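Local coordinates for protein transcription factor SPN1 (Saccharomyces cerevisiae, PDB 3NFQ) that takes part in regulating RNA polymerase II transcription and interacts with SPT6, SPT5 and the polymerase, its conserved central helical domain being the part described here, at residues D15-R20 / V60-K65; L19-E24 / V53-K58; A105-P110 / A142-A147. All coordinates share one frame; numbering follows the deposited sequence.

Contact 1. Residues D15-R20 / V60-K65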
ATOM      1  N   ASP A  15      14.254   9.957   7.345  1.00 36.51           N
ATOM      2  CA  ASP A  15      12.895  10.167   7.855  1.00 38.05           C
ATOM      3  C   ASP A  15      12.072  11.132   7.002  1.00 38.17           C
ATOM      4  O   ASP A  15      10.978  10.801   6.559  1.00 37.80           O
ATOM      5  CB  ASP A  15      12.923  10.667   9.289  1.00 38.28           C
ATOM      6  CG  ASP A  15      13.258   9.593  10.261  1.00 43.00           C
ATOM      7  OD1 ASP A  15      13.617   8.465   9.842  1.00 44.11           O
ATOM      8  OD2 ASP A  15      13.152   9.874  11.474  1.00 48.48           O
ATOM      9  N   GLU A  16      12.617  12.314   6.753  1.00 38.06           N
ATOM     10  CA  GLU A  16      11.939  13.320   5.972  1.00 39.04           C
ATOM     11  C   GLU A  16      11.691  12.855   4.541  1.00 37.33           C
ATOM     12  O   GLU A  16      10.689  13.215   3.922  1.00 36.73           O
ATOM     13  CB  GLU A  16      12.731  14.649   6.015  1.00 39.18           C
ATOM     14  CG  GLU A  16      12.732  15.426   4.679  1.00 42.51           C
ATOM     15  CD  GLU A  16      13.698  16.635   4.642  1.00 45.54           C
ATOM     16  OE1 GLU A  16      14.683  16.699   5.452  1.00 52.57           O
ATOM     17  OE2 GLU A  16      13.480  17.526   3.764  1.00 52.73           O
ATOM     18  N   LYS A  17      12.609  12.076   4.006  1.00 35.92           N
ATOM     19  CA  LYS A  17      12.453  11.558   2.659  1.00 35.25           C
ATOM     20  C   LYS A  17      11.293  10.529   2.603  1.00 33.30           C
ATOM     21  O   LYS A  17      10.492  10.560   1.671  1.00 32.78           O
ATOM     22  CB  LYS A  17      13.781  10.977   2.171  1.00 37.20           C
ATOM     23  CG  LYS A  17      13.742  10.323   0.796  1.00 40.12           C
ATOM     24  CD  LYS A  17      13.008   8.964   0.813  1.00 46.06           C
ATOM     25  CE  LYS A  17      12.723   8.351  -0.596  1.00 44.01           C
ATOM     26  NZ  LYS A  17      11.906   9.155  -1.555  1.00 45.78           N
ATOM     27  N   ILE A  18      11.181   9.676   3.624  1.00 31.30           N
ATOM     28  CA  ILE A  18      10.068   8.698   3.709  1.00 29.72           C
ATOM     29  C   ILE A  18       8.761   9.416   4.037  1.00 29.48           C
ATOM     30  O   ILE A  18       7.705   9.038   3.554  1.00 28.37           O
ATOM     31  CB  ILE A  18      10.338   7.558   4.722  1.00 28.46           C
ATOM     32  CG1 ILE A  18      11.039   6.359   4.077  1.00 29.71           C
ATOM     33  CG2 ILE A  18       9.041   6.974   5.256  1.00 26.62           C
ATOM     34  CD1 ILE A  18      12.158   6.667   3.082  1.00 31.97           C
ATOM     35  N   LEU A  19       8.827  10.460   4.862  1.00 29.18           N
ATOM     36  CA  LEU A  19       7.610  11.210   5.208  1.00 28.58           C
ATOM     37  C   LEU A  19       7.002  12.012   4.044  1.00 28.31           C
ATOM     38  O   LEU A  19       5.773  12.133   3.951  1.00 28.47           O
ATOM     39  CB  LEU A  19       7.807  12.037   6.506  1.00 29.05           C
ATOM     40  CG  LEU A  19       8.022  11.215   7.772  1.00 27.55           C
ATOM     41  CD1 LEU A  19       8.734  12.029   8.905  1.00 27.10           C
ATOM     42  CD2 LEU A  19       6.759  10.496   8.307  1.00 27.95           C
ATOM     43  N   ARG A  20       7.851  12.523   3.153  1.00 27.49           N
ATOM     44  CA  ARG A  20       7.443  13.146   1.913  1.00 28.40           C
ATOM     45  C   ARG A  20       6.829  12.160   0.909  1.00 26.91           C
ATOM     46  O   ARG A  20       5.923  12.509   0.179  1.00 26.52           O
ATOM     47  CB  ARG A  20       8.633  13.797   1.219  1.00 29.05           C
ATOM     48  CG  ARG A  20       8.982  15.160   1.751  1.00 37.11           C
ATOM     49  CD  ARG A  20       9.953  15.866   0.802  1.00 47.49           C
ATOM     50  NE  ARG A  20      10.797  16.813   1.537  1.00 55.79           N
ATOM     51  CZ  ARG A  20      10.707  18.144   1.456  1.00 59.79           C
ATOM     52  NH1 ARG A  20       9.810  18.725   0.655  1.00 62.48           N
ATOM     53  NH2 ARG A  20      11.520  18.901   2.187  1.00 60.94           N
ATOM     54  N   VAL A  60       7.632   1.518  -5.333  1.00 22.13           N
ATOM     55  CA  VAL A  60       8.253   0.193  -5.467  1.00 22.37           C
ATOM     56  C   VAL A  60       9.768   0.317  -5.263  1.00 23.85           C
ATOM     57  O   VAL A  60      10.375  -0.466  -4.540  1.00 23.22           O
ATOM     58  CB  VAL A  60       7.946  -0.383  -6.863  1.00 22.55           C
ATOM     59  CG1 VAL A  60       8.911  -1.563  -7.201  1.00 23.25           C
ATOM     60  CG2 VAL A  60       6.485  -0.850  -6.928  1.00 23.08           C
ATOM     61  N   SER A  61      10.380   1.289  -5.916  1.00 25.74           N
ATOM     62  CA  SER A  61      11.818   1.537  -5.748  1.00 27.51           C
ATOM     63  C   SER A  61      12.258   1.710  -4.292  1.00 27.50           C
ATOM     64  O   SER A  61      13.122   0.982  -3.783  1.00 27.34           O
ATOM     65  CB  SER A  61      12.219   2.742  -6.572  1.00 28.52           C
ATOM     66  OG  SER A  61      13.602   2.965  -6.386  1.00 36.00           O
ATOM     67  N   VAL A  62      11.643   2.660  -3.606  1.00 27.36           N
ATOM     68  CA  VAL A  62      11.874   2.887  -2.185  1.00 26.88           C
ATOM     69  C   VAL A  62      11.591   1.663  -1.349  1.00 27.54           C
ATOM     70  O   VAL A  62      12.437   1.271  -0.526  1.00 27.59           O
ATOM     71  CB  VAL A  62      11.067   4.139  -1.652  1.00 26.47           C
ATOM     72  CG1 VAL A  62      11.249   4.310  -0.153  1.00 27.64           C
ATOM     73  CG2 VAL A  62      11.516   5.425  -2.362  1.00 26.49           C
ATOM     74  N   LEU A  63      10.417   1.039  -1.526  1.00 26.25           N
ATOM     75  CA  LEU A  63      10.063  -0.100  -0.694  1.00 25.60           C
ATOM     76  C   LEU A  63      11.052  -1.265  -0.910  1.00 25.56           C
ATOM     77  O   LEU A  63      11.192  -2.107  -0.052  1.00 25.56           O
ATOM     78  CB  LEU A  63       8.609  -0.586  -0.944  1.00 25.05           C
ATOM     79  CG  LEU A  63       7.412   0.258  -0.480  1.00 25.53           C
ATOM     80  CD1 LEU A  63       6.079  -0.335  -0.927  1.00 24.30           C
ATOM     81  CD2 LEU A  63       7.393   0.401   1.063  1.00 26.38           C
ATOM     82  N   SER A  64      11.754  -1.279  -2.046  1.00 26.34           N
ATOM     83  CA  SER A  64      12.642  -2.393  -2.369  1.00 28.23           C
ATOM     84  C   SER A  64      14.034  -2.209  -1.762  1.00 28.79           C
ATOM     85  O   SER A  64      14.839  -3.140  -1.794  1.00 30.69           O
ATOM     86  CB  SER A  64      12.797  -2.516  -3.887  1.00 27.41           C
ATOM     87  OG  SER A  64      13.797  -1.587  -4.280  1.00 33.10           O
ATOM     88  N   LYS A  65      14.340  -1.038  -1.230  1.00 28.60           N
ATOM     89  CA  LYS A  65      15.696  -0.778  -0.726  1.00 29.83           C
ATOM     90  C   LYS A  65      15.916  -1.276   0.676  1.00 29.25           C
ATOM     91  O   LYS A  65      15.312  -0.792   1.623  1.00 28.49           O
ATOM     92  CB  LYS A  65      16.061   0.692  -0.852  1.00 29.93           C
ATOM     93  CG  LYS A  65      16.272   1.050  -2.279  1.00 32.41           C
ATOM     94  CD  LYS A  65      16.454   2.527  -2.457  1.00 40.84           C
ATOM     95  CE  LYS A  65      16.455   2.910  -3.946  1.00 43.48           C
ATOM     96  NZ  LYS A  65      17.216   1.944  -4.818  1.00 45.09           N
TER
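Val62 meets two consecutive residues of helix 10-42, one with each of its methyl groups. CG2 receives the end of Lys17: CE of Lys17 comes to 3.6 Å from CG2 of Val62. The two chain ends meet head on, so the lysine contributes the apolar end of its chain to the packing, with NZ at 3.8 Å from the same CG2. CG1 of Val62 takes the other neighbour, and CD1 of Ile18 stands 4.1 Å from it. These two side chains cross obliquely. The contact is therefore purely van der Waals, small in area but largely buried.

Torsions explain how the residues of helix 10-42 get there. Lys17 leaves its backbone with CG anti to N (chi1 177°); the bend at chi2 (-73°) then brings CE onto CG2 of Val62, while the last bend, at chi4, turns NZ so that it lies slightly farther off. Ile18 sets out across the line between the helices, and its CG1-CD1 branch brings the tip back toward Val62.

Each helix also carries polar bonds of its own beside the contact. Along helix 10-42, Arg20 reaches back one turn to Glu16, and its NH2 donates to Glu16 OE2 at 2.9 Å in a nearly straight salt bridge on the anti side of the carboxylate. Next to Val62 in the chain, Ser61 O accepts both Ser64 OG, at 2.7 Å, and Ser64 N from one face of its carbonyl plane.

Beyond these, Ile18 links helix 10-42 to Thr71 and Ile72 of helix 69-74 and to Leu77 at the start of helix 77-85. Leu63 touches Ile72 and Leu77 as well and carries helix 51-63 on to Val81 of helix 77-85.

Contact 2. Residues L19-E24 / V53-K58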
ATOM      1  N   LEU A  19       8.827  10.460   4.862  1.00 29.18           N
ATOM      2  CA  LEU A  19       7.610  11.210   5.208  1.00 28.58           C
ATOM      3  C   LEU A  19       7.002  12.012   4.044  1.00 28.31           C
ATOM      4  O   LEU A  19       5.773  12.133   3.951  1.00 28.47           O
ATOM      5  CB  LEU A  19       7.807  12.037   6.506  1.00 29.05           C
ATOM      6  CG  LEU A  19       8.022  11.215   7.772  1.00 27.55           C
ATOM      7  CD1 LEU A  19       8.734  12.029   8.905  1.00 27.10           C
ATOM      8  CD2 LEU A  19       6.759  10.496   8.307  1.00 27.95           C
ATOM      9  N   ARG A  20       7.851  12.523   3.153  1.00 27.49           N
ATOM     10  CA  ARG A  20       7.443  13.146   1.913  1.00 28.40           C
ATOM     11  C   ARG A  20       6.829  12.160   0.909  1.00 26.91           C
ATOM     12  O   ARG A  20       5.923  12.509   0.179  1.00 26.52           O
ATOM     13  CB  ARG A  20       8.633  13.797   1.219  1.00 29.05           C
ATOM     14  CG  ARG A  20       8.982  15.160   1.751  1.00 37.11           C
ATOM     15  CD  ARG A  20       9.953  15.866   0.802  1.00 47.49           C
ATOM     16  NE  ARG A  20      10.797  16.813   1.537  1.00 55.79           N
ATOM     17  CZ  ARG A  20      10.707  18.144   1.456  1.00 59.79           C
ATOM     18  NH1 ARG A  20       9.810  18.725   0.655  1.00 62.48           N
ATOM     19  NH2 ARG A  20      11.520  18.901   2.187  1.00 60.94           N
ATOM     20  N   LEU A  21       7.345  10.936   0.865  1.00 24.05           N
ATOM     21  CA  LEU A  21       6.723   9.918   0.028  1.00 22.02           C
ATOM     22  C   LEU A  21       5.357   9.554   0.607  1.00 20.93           C
ATOM     23  O   LEU A  21       4.375   9.420  -0.100  1.00 20.49           O
ATOM     24  CB  LEU A  21       7.635   8.694  -0.040  1.00 21.93           C
ATOM     25  CG  LEU A  21       7.102   7.537  -0.870  1.00 21.47           C
ATOM     26  CD1 LEU A  21       6.984   7.945  -2.336  1.00 21.92           C
ATOM     27  CD2 LEU A  21       8.016   6.328  -0.689  1.00 21.02           C
ATOM     28  N   LYS A  22       5.298   9.464   1.913  1.00 20.38           N
ATOM     29  CA  LYS A  22       4.061   9.162   2.589  1.00 21.33           C
ATOM     30  C   LYS A  22       2.997  10.184   2.173  1.00 22.47           C
ATOM     31  O   LYS A  22       1.932   9.828   1.676  1.00 22.64           O
ATOM     32  CB  LYS A  22       4.347   9.149   4.068  1.00 21.25           C
ATOM     33  CG  LYS A  22       3.191   8.840   4.907  1.00 25.10           C
ATOM     34  CD  LYS A  22       3.682   8.609   6.343  1.00 28.41           C
ATOM     35  CE  LYS A  22       2.504   8.401   7.276  1.00 29.20           C
ATOM     36  NZ  LYS A  22       3.012   8.611   8.657  1.00 35.95           N
ATOM     37  N   ASP A  23       3.330  11.463   2.280  1.00 21.56           N
ATOM     38  CA  ASP A  23       2.437  12.538   1.809  1.00 22.41           C
ATOM     39  C   ASP A  23       2.125  12.466   0.343  1.00 21.01           C
ATOM     40  O   ASP A  23       0.993  12.661  -0.051  1.00 19.96           O
ATOM     41  CB  ASP A  23       3.050  13.944   2.063  1.00 24.33           C
ATOM     42  CG  ASP A  23       3.252  14.276   3.563  1.00 30.28           C
ATOM     43  OD1 ASP A  23       2.551  13.715   4.436  1.00 35.66           O
ATOM     44  OD2 ASP A  23       4.121  15.171   3.848  1.00 39.37           O
ATOM     45  N   GLU A  24       3.127  12.246  -0.508  1.00 20.08           N
ATOM     46  CA  GLU A  24       2.830  12.134  -1.910  1.00 20.06           C
ATOM     47  C   GLU A  24       1.874  10.987  -2.217  1.00 18.74           C
ATOM     48  O   GLU A  24       1.073  11.090  -3.148  1.00 16.31           O
ATOM     49  CB  GLU A  24       4.089  11.856  -2.721  1.00 20.83           C
ATOM     50  CG  GLU A  24       5.126  13.006  -2.714  1.00 30.19           C
ATOM     51  CD  GLU A  24       4.732  14.148  -3.656  1.00 38.55           C
ATOM     52  OE1 GLU A  24       4.057  13.860  -4.674  1.00 40.40           O
ATOM     53  OE2 GLU A  24       5.096  15.326  -3.378  1.00 43.25           O
ATOM     54  N   VAL A  53      -0.633   5.415 -10.230  1.00 20.59           N
ATOM     55  CA  VAL A  53       0.213   4.685 -11.218  1.00 23.20           C
ATOM     56  C   VAL A  53       1.402   5.472 -11.634  1.00 24.00           C
ATOM     57  O   VAL A  53       2.456   4.904 -11.883  1.00 23.29           O
ATOM     58  CB  VAL A  53      -0.542   4.132 -12.475  1.00 24.40           C
ATOM     59  CG1 VAL A  53      -1.606   3.157 -12.073  1.00 24.04           C
ATOM     60  CG2 VAL A  53      -1.146   5.227 -13.335  1.00 26.23           C
ATOM     61  N   LYS A  54       1.278   6.800 -11.687  1.00 23.23           N
ATOM     62  CA  LYS A  54       2.453   7.577 -12.010  1.00 23.15           C
ATOM     63  C   LYS A  54       3.480   7.550 -10.919  1.00 23.77           C
ATOM     64  O   LYS A  54       4.658   7.684 -11.199  1.00 22.80           O
ATOM     65  CB  LYS A  54       2.105   9.048 -12.248  1.00 23.82           C
ATOM     66  CG  LYS A  54       1.338   9.275 -13.522  1.00 26.26           C
ATOM     67  CD  LYS A  54       1.229  10.803 -13.727  1.00 32.03           C
ATOM     68  CE  LYS A  54       0.231  11.120 -14.803  1.00 37.90           C
ATOM     69  NZ  LYS A  54      -0.189  12.572 -14.737  1.00 45.17           N
ATOM     70  N   LEU A  55       3.026   7.494  -9.651  1.00 21.22           N
ATOM     71  CA  LEU A  55       3.916   7.460  -8.529  1.00 20.28           C
ATOM     72  C   LEU A  55       4.412   6.033  -8.223  1.00 19.83           C
ATOM     73  O   LEU A  55       5.409   5.872  -7.560  1.00 22.42           O
ATOM     74  CB  LEU A  55       3.241   8.057  -7.293  1.00 20.13           C
ATOM     75  CG  LEU A  55       4.026   8.305  -6.003  1.00 23.51           C
ATOM     76  CD1 LEU A  55       5.331   9.171  -6.177  1.00 20.74           C
ATOM     77  CD2 LEU A  55       3.103   8.963  -4.995  1.00 20.37           C
ATOM     78  N   LEU A  56       3.716   5.017  -8.687  1.00 19.57           N
ATOM     79  CA  LEU A  56       4.043   3.628  -8.293  1.00 20.09           C
ATOM     80  C   LEU A  56       5.530   3.209  -8.433  1.00 21.72           C
ATOM     81  O   LEU A  56       6.091   2.613  -7.528  1.00 22.21           O
ATOM     82  CB  LEU A  56       3.071   2.665  -8.994  1.00 19.54           C
ATOM     83  CG  LEU A  56       3.244   1.162  -8.690  1.00 18.81           C
ATOM     84  CD1 LEU A  56       2.908   0.857  -7.182  1.00 15.72           C
ATOM     85  CD2 LEU A  56       2.390   0.364  -9.644  1.00 18.24           C
ATOM     86  N   PRO A  57       6.164   3.513  -9.570  1.00 23.29           N
ATOM     87  CA  PRO A  57       7.603   3.197  -9.745  1.00 24.52           C
ATOM     88  C   PRO A  57       8.484   3.690  -8.593  1.00 24.19           C
ATOM     89  O   PRO A  57       9.379   2.987  -8.148  1.00 25.28           O
ATOM     90  CB  PRO A  57       7.973   3.940 -11.036  1.00 24.43           C
ATOM     91  CG  PRO A  57       6.671   3.955 -11.829  1.00 24.58           C
ATOM     92  CD  PRO A  57       5.586   4.169 -10.749  1.00 22.80           C
ATOM     93  N   LYS A  58       8.247   4.888  -8.107  1.00 24.40           N
ATOM     94  CA  LYS A  58       8.988   5.398  -6.983  1.00 24.76           C
ATOM     95  C   LYS A  58       8.676   4.662  -5.709  1.00 23.84           C
ATOM     96  O   LYS A  58       9.580   4.378  -4.905  1.00 23.83           O
ATOM     97  CB  LYS A  58       8.713   6.884  -6.785  1.00 25.79           C
ATOM     98  CG  LYS A  58       9.674   7.513  -5.824  1.00 31.59           C
ATOM     99  CD  LYS A  58       9.264   8.954  -5.599  1.00 39.71           C
ATOM    100  CE  LYS A  58      10.335   9.767  -4.884  1.00 43.61           C
ATOM    101  NZ  LYS A  58       9.872  11.228  -4.896  1.00 47.02           N
TER
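Leu55 faces Glu24 and Leu21 across the gap between helices 10-42 and 51-63. From its CB the side chain heads toward helix 10-42 with CG anti to the backbone N (chi1 -172°), and CB and CG serve to carry the branch point across. There the methyls part. CD2 runs against the backbone of the first helix, 3.5 Å from Glu24 O, and the same methyl lies 3.8 Å from Glu24 CB, so that it covers both the carbonyl and the root of the side chain. CD1 turns toward the Lys58 side and lies 4.4 Å from Leu21 CD1, a looser apolar contact.

Leu21 CD1 has a second neighbour, Lys58 CD, at 4.1 Å. The leucine and the extended lysine run antiparallel alongside each other, which lays the methylene chain of Lys58 along the apolar group while its ammonium travels on toward helix 10-42. Glu24 bends at chi2 instead of extending, and its OE1 remains 6.4 Å from Lys58 NZ; any attraction between these opposite charges would act over distance, at the solvent-exposed side. Met25 also packs on Leu55.

Helix 51-63 is kinked here. Pro57 has no N-H to give, and Lys58 N makes only a weak bond to Leu55 O.

The axes of the short segments approach to 11.4 Å at 159°, nearly antiparallel and well separated, with long side chains bridging the space. The arrangement is that of an antiparallel helical hairpin, formed by two consecutive helices.

Contact 3. Residues A105-P110 / A142-A147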
ATOM      1  N   ALA A 105       6.434  -5.939  -3.155  1.00 19.36           N
ATOM      2  CA  ALA A 105       7.290  -5.118  -2.315  1.00 20.55           C
ATOM      3  C   ALA A 105       7.132  -5.433  -0.840  1.00 20.84           C
ATOM      4  O   ALA A 105       8.128  -5.455  -0.134  1.00 23.92           O
ATOM      5  CB  ALA A 105       7.030  -3.608  -2.600  1.00 21.01           C
ATOM      6  N   LEU A 106       5.923  -5.717  -0.355  1.00 19.89           N
ATOM      7  CA  LEU A 106       5.703  -6.043   1.056  1.00 20.58           C
ATOM      8  C   LEU A 106       6.295  -7.422   1.415  1.00 24.13           C
ATOM      9  O   LEU A 106       6.616  -7.689   2.581  1.00 23.02           O
ATOM     10  CB  LEU A 106       4.230  -6.111   1.392  1.00 22.34           C
ATOM     11  CG  LEU A 106       3.416  -4.794   1.406  1.00 20.96           C
ATOM     12  CD1 LEU A 106       1.954  -5.093   1.347  1.00 24.55           C
ATOM     13  CD2 LEU A 106       3.788  -3.986   2.677  1.00 22.81           C
ATOM     14  N   ASN A 107       6.462  -8.271   0.405  1.00 25.28           N
ATOM     15  CA  ASN A 107       6.942  -9.631   0.634  1.00 27.73           C
ATOM     16  C   ASN A 107       8.363  -9.638   1.187  1.00 29.00           C
ATOM     17  O   ASN A 107       8.765 -10.566   1.890  1.00 29.83           O
ATOM     18  CB  ASN A 107       6.847 -10.430  -0.660  1.00 27.95           C
ATOM     19  CG  ASN A 107       7.270 -11.850  -0.470  1.00 29.28           C
ATOM     20  OD1 ASN A 107       8.307 -12.253  -0.950  1.00 31.81           O
ATOM     21  ND2 ASN A 107       6.558 -12.557   0.352  1.00 21.70           N
ATOM     22  N   ASP A 108       9.092  -8.567   0.915  1.00 30.84           N
ATOM     23  CA  ASP A 108      10.483  -8.400   1.301  1.00 31.86           C
ATOM     24  C   ASP A 108      10.734  -7.545   2.579  1.00 30.70           C
ATOM     25  O   ASP A 108      11.877  -7.428   3.022  1.00 31.06           O
ATOM     26  CB  ASP A 108      11.230  -7.721   0.142  1.00 34.33           C
ATOM     27  CG  ASP A 108      11.294  -8.581  -1.123  1.00 38.23           C
ATOM     28  OD1 ASP A 108      11.588  -9.793  -1.021  1.00 42.28           O
ATOM     29  OD2 ASP A 108      11.046  -8.021  -2.217  1.00 43.43           O
ATOM     30  N   LEU A 109       9.692  -6.947   3.154  1.00 28.07           N
ATOM     31  CA  LEU A 109       9.823  -6.048   4.285  1.00 26.55           C
ATOM     32  C   LEU A 109       9.638  -6.789   5.583  1.00 25.09           C
ATOM     33  O   LEU A 109       8.744  -7.618   5.670  1.00 25.53           O
ATOM     34  CB  LEU A 109       8.707  -4.995   4.229  1.00 25.51           C
ATOM     35  CG  LEU A 109       8.946  -3.547   3.890  1.00 30.48           C
ATOM     36  CD1 LEU A 109       7.647  -2.787   4.214  1.00 26.97           C
ATOM     37  CD2 LEU A 109      10.127  -2.910   4.671  1.00 30.08           C
ATOM     38  N   PRO A 110      10.494  -6.520   6.592  1.00 25.70           N
ATOM     39  CA  PRO A 110      10.328  -7.218   7.869  1.00 25.27           C
ATOM     40  C   PRO A 110       9.143  -6.741   8.752  1.00 25.37           C
ATOM     41  O   PRO A 110       9.339  -6.300   9.903  1.00 26.72           O
ATOM     42  CB  PRO A 110      11.692  -7.036   8.556  1.00 24.55           C
ATOM     43  CG  PRO A 110      12.249  -5.777   7.945  1.00 27.92           C
ATOM     44  CD  PRO A 110      11.718  -5.685   6.557  1.00 24.03           C
ATOM     45  N   ALA A 142      -1.361 -12.997   0.291  1.00 19.02           N
ATOM     46  CA  ALA A 142      -1.829 -12.212   1.455  1.00 16.96           C
ATOM     47  C   ALA A 142      -1.945 -13.140   2.681  1.00 18.60           C
ATOM     48  O   ALA A 142      -1.571 -12.780   3.765  1.00 18.14           O
ATOM     49  CB  ALA A 142      -3.187 -11.532   1.122  1.00 15.68           C
ATOM     50  N   GLU A 143      -2.445 -14.353   2.483  1.00 18.64           N
ATOM     51  CA  GLU A 143      -2.583 -15.324   3.562  1.00 20.78           C
ATOM     52  C   GLU A 143      -1.222 -15.785   4.095  1.00 20.42           C
ATOM     53  O   GLU A 143      -1.058 -15.935   5.297  1.00 18.95           O
ATOM     54  CB  GLU A 143      -3.437 -16.492   3.031  1.00 22.15           C
ATOM     55  CG  GLU A 143      -3.414 -17.699   3.824  1.00 25.11           C
ATOM     56  CD  GLU A 143      -4.037 -18.855   3.062  1.00 33.65           C
ATOM     57  OE1 GLU A 143      -3.335 -19.891   2.987  1.00 35.42           O
ATOM     58  OE2 GLU A 143      -5.180 -18.685   2.495  1.00 34.21           O
ATOM     59  N   LYS A 144      -0.245 -15.976   3.212  1.00 18.25           N
ATOM     60  CA  LYS A 144       1.131 -16.281   3.637  1.00 18.81           C
ATOM     61  C   LYS A 144       1.739 -15.142   4.422  1.00 19.22           C
ATOM     62  O   LYS A 144       2.403 -15.352   5.441  1.00 17.43           O
ATOM     63  CB  LYS A 144       2.026 -16.547   2.420  1.00 19.28           C
ATOM     64  CG  LYS A 144       3.494 -16.728   2.821  1.00 22.75           C
ATOM     65  CD  LYS A 144       4.376 -16.450   1.596  1.00 27.97           C
ATOM     66  CE  LYS A 144       5.740 -15.851   1.957  1.00 29.96           C
ATOM     67  NZ  LYS A 144       6.597 -16.162   0.703  1.00 34.69           N
ATOM     68  N   LEU A 145       1.526 -13.912   3.949  1.00 18.54           N
ATOM     69  CA  LEU A 145       2.174 -12.771   4.600  1.00 20.04           C
ATOM     70  C   LEU A 145       1.565 -12.519   5.971  1.00 19.77           C
ATOM     71  O   LEU A 145       2.285 -12.237   6.919  1.00 21.13           O
ATOM     72  CB  LEU A 145       2.016 -11.519   3.769  1.00 18.73           C
ATOM     73  CG  LEU A 145       2.930 -11.572   2.534  1.00 19.11           C
ATOM     74  CD1 LEU A 145       2.607 -10.329   1.686  1.00 21.40           C
ATOM     75  CD2 LEU A 145       4.364 -11.560   2.956  1.00 23.16           C
ATOM     76  N   ILE A 146       0.266 -12.559   6.072  1.00 21.71           N
ATOM     77  CA  ILE A 146      -0.317 -12.309   7.400  1.00 23.58           C
ATOM     78  C   ILE A 146       0.126 -13.335   8.473  1.00 24.88           C
ATOM     79  O   ILE A 146       0.350 -12.982   9.647  1.00 25.59           O
ATOM     80  CB  ILE A 146      -1.877 -12.129   7.335  1.00 25.24           C
ATOM     81  CG1 ILE A 146      -2.406 -11.440   8.597  1.00 28.82           C
ATOM     82  CG2 ILE A 146      -2.608 -13.370   7.082  1.00 26.13           C
ATOM     83  CD1 ILE A 146      -2.194  -9.912   8.498  1.00 23.12           C
ATOM     84  N   ALA A 147       0.180 -14.604   8.085  1.00 24.08           N
ATOM     85  CA  ALA A 147       0.685 -15.678   8.964  1.00 23.18           C
ATOM     86  C   ALA A 147       2.108 -15.404   9.368  1.00 23.61           C
ATOM     87  O   ALA A 147       2.484 -15.534  10.536  1.00 25.69           O
ATOM     88  CB  ALA A 147       0.562 -17.043   8.247  1.00 21.06           C
TER
HETATM   89  O   HOH W   1       8.984 -15.025   0.577  1.00 35.57           O
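In the TFIIS N-terminal-type helical bundle, Asn107 meets Leu145 and Lys144 of helix 136-149, the last helix of the modelled chain. The contact joins helices 96-107 and 136-149 through the Leu145 methyl, the Asn107 amide and the end of Lys144, with no direct hydrogen bond between the segments.

Leu145 points at the other segment, and its CD2 is the atom that touches. This methyl lies 3.5 Å from Asn107 ND2 and 4.0 Å from Asn107 CA, pressing against the amide end and the backbone of the same residue. The two side chains cross at about a right angle. The methyl reaches the preceding residue only loosely, with Leu106 O at 4.5 Å from CD2 of Leu145.

Asn107 sends CG anti to its backbone N (chi1 -178°), which carries the amide across toward helix 136-149. Lys144 comes in crosswise, bent at chi3, and its NZ approaches to 3.6 Å from Asn107 ND2. Both are donors and cannot bond each other; a water links the lysine to the carbonyl oxygen of the amide instead.

Around this contact the bundle closes in. Leu106 packs on Leu121 of helix 121-130, on Leu78 of helix 77-85 and on Trp149, farther along helix 136-149, while Leu141 of the same helix touches Asn107. Leu109, in the loop after helix 96-107, is buried against Ala69, Ile72 and Leu78, and so ties that loop to helices 69-74 and 77-85.

The polar link between the two helices is thus indirect and lies at the outer edge of the contact: Lys144 NZ donates to the water over 2.6 Å, and the water donates in turn to Asn107 OD1 over 3.2 Å.

How the contacts relate
From the N terminus, helix 10-42 enters contact 1 and then, about one turn later, contact 2. The chain turns back through helix 51-63, which closes contact 2 first and contact 1 afterwards, so the shorter loop lies within the longer one, as in a hairpin. The two touch: Val62 CG1 packs on Leu21 CD2 at 3.8 Å, and Lys17 NZ lies against Lys58 CE. Contact 3 follows in series, opening on helix 96-107 and closing on helix 136-149. Leu63 CB against Ala105 CB joins it to contact 1, whereas contact 2 lies across the chain's centre, about 8 Å away between nearest atoms.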